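Local coordinates for protein insulinase family protease (PDB 3GO9) that belongs to the insulinase (M16) family and is predicted to be a protease, at residues A[29-41]-A[225-237]. Numbering follows the deposited sequence. Where two conformers were deposited one is given.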
ATOM      1  N   GLY A  29      12.503  18.458   2.751  1.00 12.14           N
ATOM      2  CA  GLY A  29      13.531  19.238   2.098  1.00 13.57           C
ATOM      3  C   GLY A  29      14.035  18.536   0.854  1.00 12.35           C
ATOM      4  O   GLY A  29      13.687  17.368   0.584  1.00 10.79           O
ATOM      5  N   LYS A  30      14.848  19.267   0.097  1.00 13.44           N
ATOM      6  CA  LYS A  30      15.458  18.771  -1.136  1.00 13.79           C
ATOM      7  C   LYS A  30      16.918  19.238  -1.124  1.00 13.50           C
ATOM      8  O   LYS A  30      17.194  20.383  -0.798  1.00 15.16           O
ATOM      9  CB  LYS A  30      14.767  19.281  -2.417  1.00 15.28           C
ATOM     10  CG  LYS A  30      13.635  18.462  -2.855  1.00 19.81           C
ATOM     11  CD  LYS A  30      13.106  18.818  -4.240  1.00 22.75           C
ATOM     12  CE  LYS A  30      11.673  18.313  -4.392  1.00 26.59           C
ATOM     13  NZ  LYS A  30      11.552  16.830  -4.543  1.00 25.02           N
ATOM     14  N   LEU A  31      17.838  18.370  -1.500  1.00 10.40           N
ATOM     15  CA  LEU A  31      19.219  18.737  -1.620  1.00 10.98           C
ATOM     16  C   LEU A  31      19.437  19.276  -3.034  1.00 11.36           C
ATOM     17  O   LEU A  31      18.602  19.143  -3.895  1.00 10.80           O
ATOM     18  CB  LEU A  31      20.155  17.566  -1.345  1.00 10.56           C
ATOM     19  CG  LEU A  31      19.928  16.776  -0.018  1.00 11.39           C
ATOM     20  CD1 LEU A  31      20.953  15.677   0.196  1.00 10.03           C
ATOM     21  CD2 LEU A  31      19.938  17.743   1.183  1.00 12.53           C
ATOM     22  N   ASP A  32      20.569  19.912  -3.252  1.00 13.10           N
ATOM     23  CA  ASP A  32      20.774  20.532  -4.547  1.00 14.27           C
ATOM     24  C   ASP A  32      20.843  19.555  -5.718  1.00 14.90           C
ATOM     25  O   ASP A  32      20.587  19.936  -6.862  1.00 15.84           O
ATOM     26  CB  ASP A  32      22.007  21.400  -4.506  1.00 15.13           C
ATOM     27  CG  ASP A  32      21.811  22.663  -3.649  1.00 19.36           C
ATOM     28  OD1 ASP A  32      20.648  23.088  -3.368  1.00 22.77           O
ATOM     29  OD2 ASP A  32      22.857  23.237  -3.301  1.00 26.95           O
ATOM     30  N   ASN A  33      21.182  18.298  -5.433  1.00 12.56           N
ATOM     31  CA  ASN A  33      21.198  17.221  -6.457  1.00 11.35           C
ATOM     32  C   ASN A  33      19.843  16.563  -6.699  1.00 10.43           C
ATOM     33  O   ASN A  33      19.734  15.576  -7.484  1.00 11.12           O
ATOM     34  CB  ASN A  33      22.244  16.159  -6.080  1.00 11.28           C
ATOM     35  CG  ASN A  33      21.918  15.462  -4.792  1.00  9.84           C
ATOM     36  OD1 ASN A  33      20.865  15.705  -4.180  1.00  9.34           O
ATOM     37  ND2 ASN A  33      22.806  14.580  -4.380  1.00 10.35           N
ATOM     38  N   GLY A  34      18.813  17.102  -6.074  1.00  9.52           N
ATOM     39  CA  GLY A  34      17.439  16.638  -6.212  1.00  9.58           C
ATOM     40  C   GLY A  34      16.995  15.546  -5.238  1.00  9.39           C
ATOM     41  O   GLY A  34      15.820  15.112  -5.273  1.00 10.23           O
ATOM     42  N   PHE A  35      17.915  15.122  -4.386  1.00  9.33           N
ATOM     43  CA  PHE A  35      17.570  14.153  -3.321  1.00  8.33           C
ATOM     44  C   PHE A  35      16.512  14.739  -2.378  1.00  9.79           C
ATOM     45  O   PHE A  35      16.608  15.880  -1.992  1.00 10.95           O
ATOM     46  CB  PHE A  35      18.816  13.806  -2.557  1.00  8.35           C
ATOM     47  CG  PHE A  35      18.642  12.682  -1.572  1.00  8.21           C
ATOM     48  CD1 PHE A  35      18.890  11.387  -1.967  1.00  8.10           C
ATOM     49  CD2 PHE A  35      18.244  12.937  -0.272  1.00  7.24           C
ATOM     50  CE1 PHE A  35      18.753  10.342  -1.065  1.00 10.24           C
ATOM     51  CE2 PHE A  35      18.095  11.882   0.660  1.00  7.79           C
ATOM     52  CZ  PHE A  35      18.368  10.581   0.257  1.00  7.97           C
ATOM     53  N   SER A  36      15.459  13.968  -2.083  1.00  8.30           N
ATOM     54  CA  SER A  36      14.347  14.458  -1.247  1.00  8.32           C
ATOM     55  C   SER A  36      14.362  13.782   0.087  1.00  8.44           C
ATOM     56  O   SER A  36      14.743  12.604   0.187  1.00  8.84           O
ATOM     57  CB  SER A  36      13.017  14.161  -1.934  1.00  9.66           C
ATOM     58  OG  SER A  36      12.913  14.888  -3.170  1.00 11.39           O
ATOM     59  N   TRP A  37      13.944  14.506   1.117  1.00  8.68           N
ATOM     60  CA  TRP A  37      13.822  13.883   2.438  1.00  9.27           C
ATOM     61  C   TRP A  37      12.579  14.406   3.153  1.00  9.78           C
ATOM     62  O   TRP A  37      12.133  15.535   2.886  1.00  9.54           O
ATOM     63  CB  TRP A  37      15.070  14.096   3.294  1.00 10.04           C
ATOM     64  CG  TRP A  37      15.482  15.502   3.516  1.00 11.71           C
ATOM     65  CD1 TRP A  37      16.359  16.235   2.748  1.00 15.68           C
ATOM     66  CD2 TRP A  37      15.062  16.380   4.577  1.00 16.31           C
ATOM     67  NE1 TRP A  37      16.505  17.506   3.263  1.00 18.60           N
ATOM     68  CE2 TRP A  37      15.739  17.617   4.392  1.00 18.00           C
ATOM     69  CE3 TRP A  37      14.216  16.232   5.667  1.00 17.65           C
ATOM     70  CZ2 TRP A  37      15.566  18.721   5.255  1.00 19.83           C
ATOM     71  CZ3 TRP A  37      14.035  17.332   6.541  1.00 19.80           C
ATOM     72  CH2 TRP A  37      14.702  18.563   6.320  1.00 19.26           C
ATOM     73  N   GLN A  38      12.063  13.561   4.059  1.00  8.74           N
ATOM     74  CA  GLN A  38      10.881  13.891   4.812  1.00  8.55           C
ATOM     75  C   GLN A  38      11.081  13.353   6.216  1.00  9.29           C
ATOM     76  O   GLN A  38      11.473  12.225   6.381  1.00 10.12           O
ATOM     77  CB  GLN A  38       9.637  13.297   4.192  1.00  8.75           C
ATOM     78  CG  GLN A  38       9.360  13.660   2.757  1.00  9.34           C
ATOM     79  CD  GLN A  38       8.005  13.207   2.246  1.00 11.27           C
ATOM     80  OE1 GLN A  38       7.078  12.858   3.014  1.00 12.03           O
ATOM     81  NE2 GLN A  38       7.883  13.178   0.930  1.00 12.79           N
ATOM     82  N   LEU A  39      10.798  14.174   7.227  1.00  8.72           N
ATOM     83  CA  LEU A  39      11.034  13.814   8.603  1.00  9.41           C
ATOM     84  C   LEU A  39       9.766  14.105   9.438  1.00  9.22           C
ATOM     85  O   LEU A  39       9.177  15.194   9.385  1.00 10.25           O
ATOM     86  CB  LEU A  39      12.205  14.647   9.139  1.00 10.51           C
ATOM     87  CG  LEU A  39      12.447  14.688  10.612  1.00 17.56           C
ATOM     88  CD1 LEU A  39      12.651  13.281  11.177  1.00 22.18           C
ATOM     89  CD2 LEU A  39      13.681  15.592  10.805  1.00 21.74           C
ATOM     90  N   LEU A  40       9.365  13.128  10.228  1.00  9.40           N
ATOM     91  CA  LEU A  40       8.320  13.281  11.184  1.00  8.89           C
ATOM     92  C   LEU A  40       8.912  13.085  12.579  1.00  9.96           C
ATOM     93  O   LEU A  40       9.190  11.962  12.975  1.00  9.30           O
ATOM     94  CB  LEU A  40       7.198  12.233  10.958  1.00  9.69           C
ATOM     95  CG  LEU A  40       5.988  12.371  11.898  1.00 10.09           C
ATOM     96  CD1 LEU A  40       5.300  13.729  11.754  1.00 11.93           C
ATOM     97  CD2 LEU A  40       4.958  11.215  11.774  1.00 12.94           C
ATOM     98  N   ALA A  41       9.130  14.173  13.326  1.00 10.41           N
ATOM     99  CA  ALA A  41       9.560  14.015  14.716  1.00 10.70           C
ATOM    100  C   ALA A  41       8.373  13.569  15.580  1.00 11.59           C
ATOM    101  O   ALA A  41       7.266  14.121  15.451  1.00 12.29           O
ATOM    102  CB  ALA A  41      10.121  15.371  15.240  1.00 11.65           C
ATOM    103  N   ILE A 225      19.574  15.915  12.447  1.00 13.26           N
ATOM    104  CA  ILE A 225      19.391  14.879  11.451  1.00 13.66           C
ATOM    105  C   ILE A 225      19.293  15.490  10.046  1.00 13.28           C
ATOM    106  O   ILE A 225      19.814  14.885   9.104  1.00 12.25           O
ATOM    107  CB  ILE A 225      18.199  13.940  11.822  1.00 14.18           C
ATOM    108  CG1 ILE A 225      18.443  12.554  11.223  1.00 17.35           C
ATOM    109  CG2 ILE A 225      16.922  14.603  11.477  1.00 14.67           C
ATOM    110  CD1 ILE A 225      17.222  11.632  11.164  1.00 18.75           C
ATOM    111  N   ALA A 226      18.683  16.679   9.896  1.00 12.94           N
ATOM    112  CA  ALA A 226      18.663  17.371   8.589  1.00 12.72           C
ATOM    113  C   ALA A 226      20.106  17.562   8.165  1.00 12.99           C
ATOM    114  O   ALA A 226      20.445  17.310   7.007  1.00 11.75           O
ATOM    115  CB  ALA A 226      17.922  18.711   8.624  1.00 14.03           C
ATOM    116  N   ALA A 227      20.968  18.017   9.076  1.00 12.60           N
ATOM    117  CA  ALA A 227      22.356  18.226   8.704  1.00 12.05           C
ATOM    118  C   ALA A 227      23.062  16.937   8.350  1.00 12.44           C
ATOM    119  O   ALA A 227      23.830  16.906   7.419  1.00 13.39           O
ATOM    120  CB  ALA A 227      23.119  18.999   9.790  1.00 14.18           C
ATOM    121  N   GLN A 228      22.751  15.848   9.054  1.00 11.85           N
ATOM    122  CA  GLN A 228      23.352  14.603   8.761  1.00 11.19           C
ATOM    123  C   GLN A 228      22.896  14.062   7.414  1.00 10.20           C
ATOM    124  O   GLN A 228      23.661  13.398   6.694  1.00 11.23           O
ATOM    125  CB  GLN A 228      22.941  13.606   9.810  1.00 12.75           C
ATOM    126  CG  GLN A 228      23.643  13.779  11.085  1.00 16.60           C
ATOM    127  CD  GLN A 228      23.152  12.720  12.036  1.00 22.00           C
ATOM    128  OE1 GLN A 228      22.083  12.853  12.561  1.00 22.99           O
ATOM    129  NE2 GLN A 228      23.883  11.598  12.140  1.00 27.99           N
ATOM    130  N   ILE A 229      21.616  14.249   7.139  1.00  9.70           N
ATOM    131  CA  ILE A 229      21.090  13.795   5.820  1.00  9.67           C
ATOM    132  C   ILE A 229      21.796  14.549   4.700  1.00 11.11           C
ATOM    133  O   ILE A 229      22.216  13.950   3.701  1.00 10.20           O
ATOM    134  CB  ILE A 229      19.570  13.982   5.743  1.00 10.75           C
ATOM    135  CG1 ILE A 229      18.864  12.956   6.647  1.00 11.59           C
ATOM    136  CG2 ILE A 229      19.046  13.971   4.261  1.00 10.67           C
ATOM    137  CD1 ILE A 229      17.404  13.332   6.936  1.00 14.10           C
ATOM    138  N   SER A 230      21.925  15.856   4.827  1.00 11.24           N
ATOM    139  CA  SER A 230      22.657  16.628   3.806  1.00 12.36           C
ATOM    140  C   SER A 230      24.075  16.146   3.606  1.00 13.31           C
ATOM    141  O   SER A 230      24.536  15.947   2.477  1.00 15.17           O
ATOM    142  CB  SER A 230      22.675  18.095   4.214  1.00 13.50           C
ATOM    143  OG  SER A 230      23.230  18.850   3.163  1.00 15.72           O
ATOM    144  N   LYS A 231      24.775  15.893   4.674  1.00 13.20           N
ATOM    145  CA  LYS A 231      26.171  15.455   4.587  0.60 15.37           C
ATOM    146  C   LYS A 231      26.298  14.050   3.997  1.00 14.37           C
ATOM    147  O   LYS A 231      27.258  13.762   3.295  1.00 16.21           O
ATOM    148  CB  LYS A 231      26.862  15.531   5.953  0.60 15.99           C
ATOM    149  CG  LYS A 231      26.859  16.945   6.592  0.60 19.34           C
ATOM    150  CD  LYS A 231      27.699  17.008   7.861  0.60 22.81           C
ATOM    151  CE  LYS A 231      27.834  18.432   8.396  0.60 23.88           C
ATOM    152  NZ  LYS A 231      26.653  18.920   9.098  0.60 23.75           N
ATOM    153  N   ALA A 232      25.316  13.168   4.247  1.00 13.06           N
ATOM    154  CA  ALA A 232      25.314  11.805   3.726  1.00 12.24           C
ATOM    155  C   ALA A 232      24.990  11.725   2.259  1.00 11.63           C
ATOM    156  O   ALA A 232      25.580  10.894   1.577  1.00 12.49           O
ATOM    157  CB  ALA A 232      24.387  10.912   4.533  1.00 13.11           C
ATOM    158  N   PHE A 233      24.042  12.548   1.791  1.00 11.44           N
ATOM    159  CA  PHE A 233      23.460  12.333   0.477  1.00 10.42           C
ATOM    160  C   PHE A 233      23.713  13.435  -0.548  1.00 11.21           C
ATOM    161  O   PHE A 233      23.272  13.302  -1.680  1.00 11.44           O
ATOM    162  CB  PHE A 233      21.956  12.081   0.586  1.00  9.44           C
ATOM    163  CG  PHE A 233      21.595  10.814   1.371  1.00 10.66           C
ATOM    164  CD1 PHE A 233      21.185  10.906   2.675  1.00 10.45           C
ATOM    165  CD2 PHE A 233      21.766   9.558   0.809  1.00  9.21           C
ATOM    166  CE1 PHE A 233      20.894   9.783   3.398  1.00 13.00           C
ATOM    167  CE2 PHE A 233      21.438   8.411   1.535  1.00 11.66           C
ATOM    168  CZ  PHE A 233      21.003   8.548   2.819  1.00 10.22           C
ATOM    169  N   SER A 234      24.348  14.532  -0.150  1.00 11.79           N
ATOM    170  CA  SER A 234      24.467  15.662  -1.081  0.60 12.48           C
ATOM    171  C   SER A 234      25.490  15.436  -2.209  1.00 13.39           C
ATOM    172  O   SER A 234      25.475  16.191  -3.207  1.00 12.84           O
ATOM    173  CB  SER A 234      24.765  16.965  -0.333  0.60 12.52           C
ATOM    174  OG  SER A 234      26.038  16.893   0.313  0.60 12.41           O
ATOM    175  N   GLU A 235      26.335  14.439  -2.052  1.00 11.99           N
ATOM    176  CA  GLU A 235      27.371  14.155  -3.021  1.00 14.17           C
ATOM    177  C   GLU A 235      26.900  13.190  -4.124  1.00 14.54           C
ATOM    178  O   GLU A 235      27.589  13.022  -5.145  1.00 16.00           O
ATOM    179  CB  GLU A 235      28.638  13.733  -2.240  1.00 15.84           C
ATOM    180  CG  GLU A 235      29.828  13.282  -3.048  1.00 16.36           C
ATOM    181  CD  GLU A 235      30.373  14.319  -3.982  1.00 17.16           C
ATOM    182  OE1 GLU A 235      30.356  15.534  -3.663  1.00 17.02           O
ATOM    183  OE2 GLU A 235      30.809  13.810  -5.020  1.00 16.82           O
ATOM    184  N   LEU A 236      25.685  12.611  -4.016  1.00 12.13           N
ATOM    185  CA  LEU A 236      25.175  11.705  -5.040  1.00 12.40           C
ATOM    186  C   LEU A 236      25.083  12.453  -6.353  1.00 13.21           C
ATOM    187  O   LEU A 236      24.820  13.651  -6.360  1.00 13.25           O
ATOM    188  CB  LEU A 236      23.802  11.186  -4.669  1.00 11.18           C
ATOM    189  CG  LEU A 236      23.749  10.370  -3.370  1.00 11.45           C
ATOM    190  CD1 LEU A 236      22.302  10.016  -3.102  1.00 12.26           C
ATOM    191  CD2 LEU A 236      24.615   9.122  -3.523  1.00 12.82           C
ATOM    192  N   LYS A 237      25.358  11.733  -7.429  1.00 15.16           N
ATOM    193  CA  LYS A 237      25.386  12.314  -8.786  1.00 15.28           C
ATOM    194  C   LYS A 237      24.386  11.619  -9.733  1.00 15.06           C
ATOM    195  O   LYS A 237      23.931  10.510  -9.530  1.00 14.39           O
ATOM    196  CB  LYS A 237      26.800  12.160  -9.385  1.00 16.50           C
ATOM    197  CG  LYS A 237      27.840  13.076  -8.811  1.00 15.68           C
ATOM    198  CD  LYS A 237      29.256  12.506  -8.934  1.00 18.60           C
ATOM    199  CE  LYS A 237      29.499  11.363  -7.968  1.00 21.28           C
ATOM    200  NZ  LYS A 237      29.690  11.820  -6.557  1.00 19.15           N
TER
HETATM  201  O   HOH W   1      23.580  18.156  -3.516  1.00 18.73           O
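Asn33 reaches across to the turn Phe233-Leu236 and spends both amide hydrogens there. Asn33 ND2 donates to Phe233 O at 3.0 Å, in the carbonyl plane. Asn33 ND2 also donates to Leu236 O at 3.0 Å, from a position tilted out of that carbonyl's plane. Both acceptors lie close to the amide plane of Asn33. Asn33 OD1 accepts from Phe35 N at 3.0 Å, closing an Asx turn. With CG between the backbone N and the carbonyl carbon (chi1 64°), the amide can serve both sides; held through N and O, its rotation is fixed. ND2 is also near Ser234 O, but the angle is poor; that oxygen instead accepts from a water, which is weakly bonded to Asn33 N.

Asn33 sits in the type I turn of the hairpin 26-30/36-41, at the edge of a mixed sheet. Helix 222-233 packs on one face of this sheet; its segment 225-233 runs nearly antiparallel to strand 36-41, at 158°.

Phe35 and Phe233 form an offset stack, centroids 4.4 Å apart and planes at 9°. Phe233 CB lies over the centre of the Phe35 ring. Leu31 CD1 packs on Phe233 CB, and Ile229 CG2 meets Trp37 CD1 at 3.8 Å. Ser234 OG donates to Ser230 O, which also accepts from Ser234 N; the two reach it from opposite faces of the carbonyl plane.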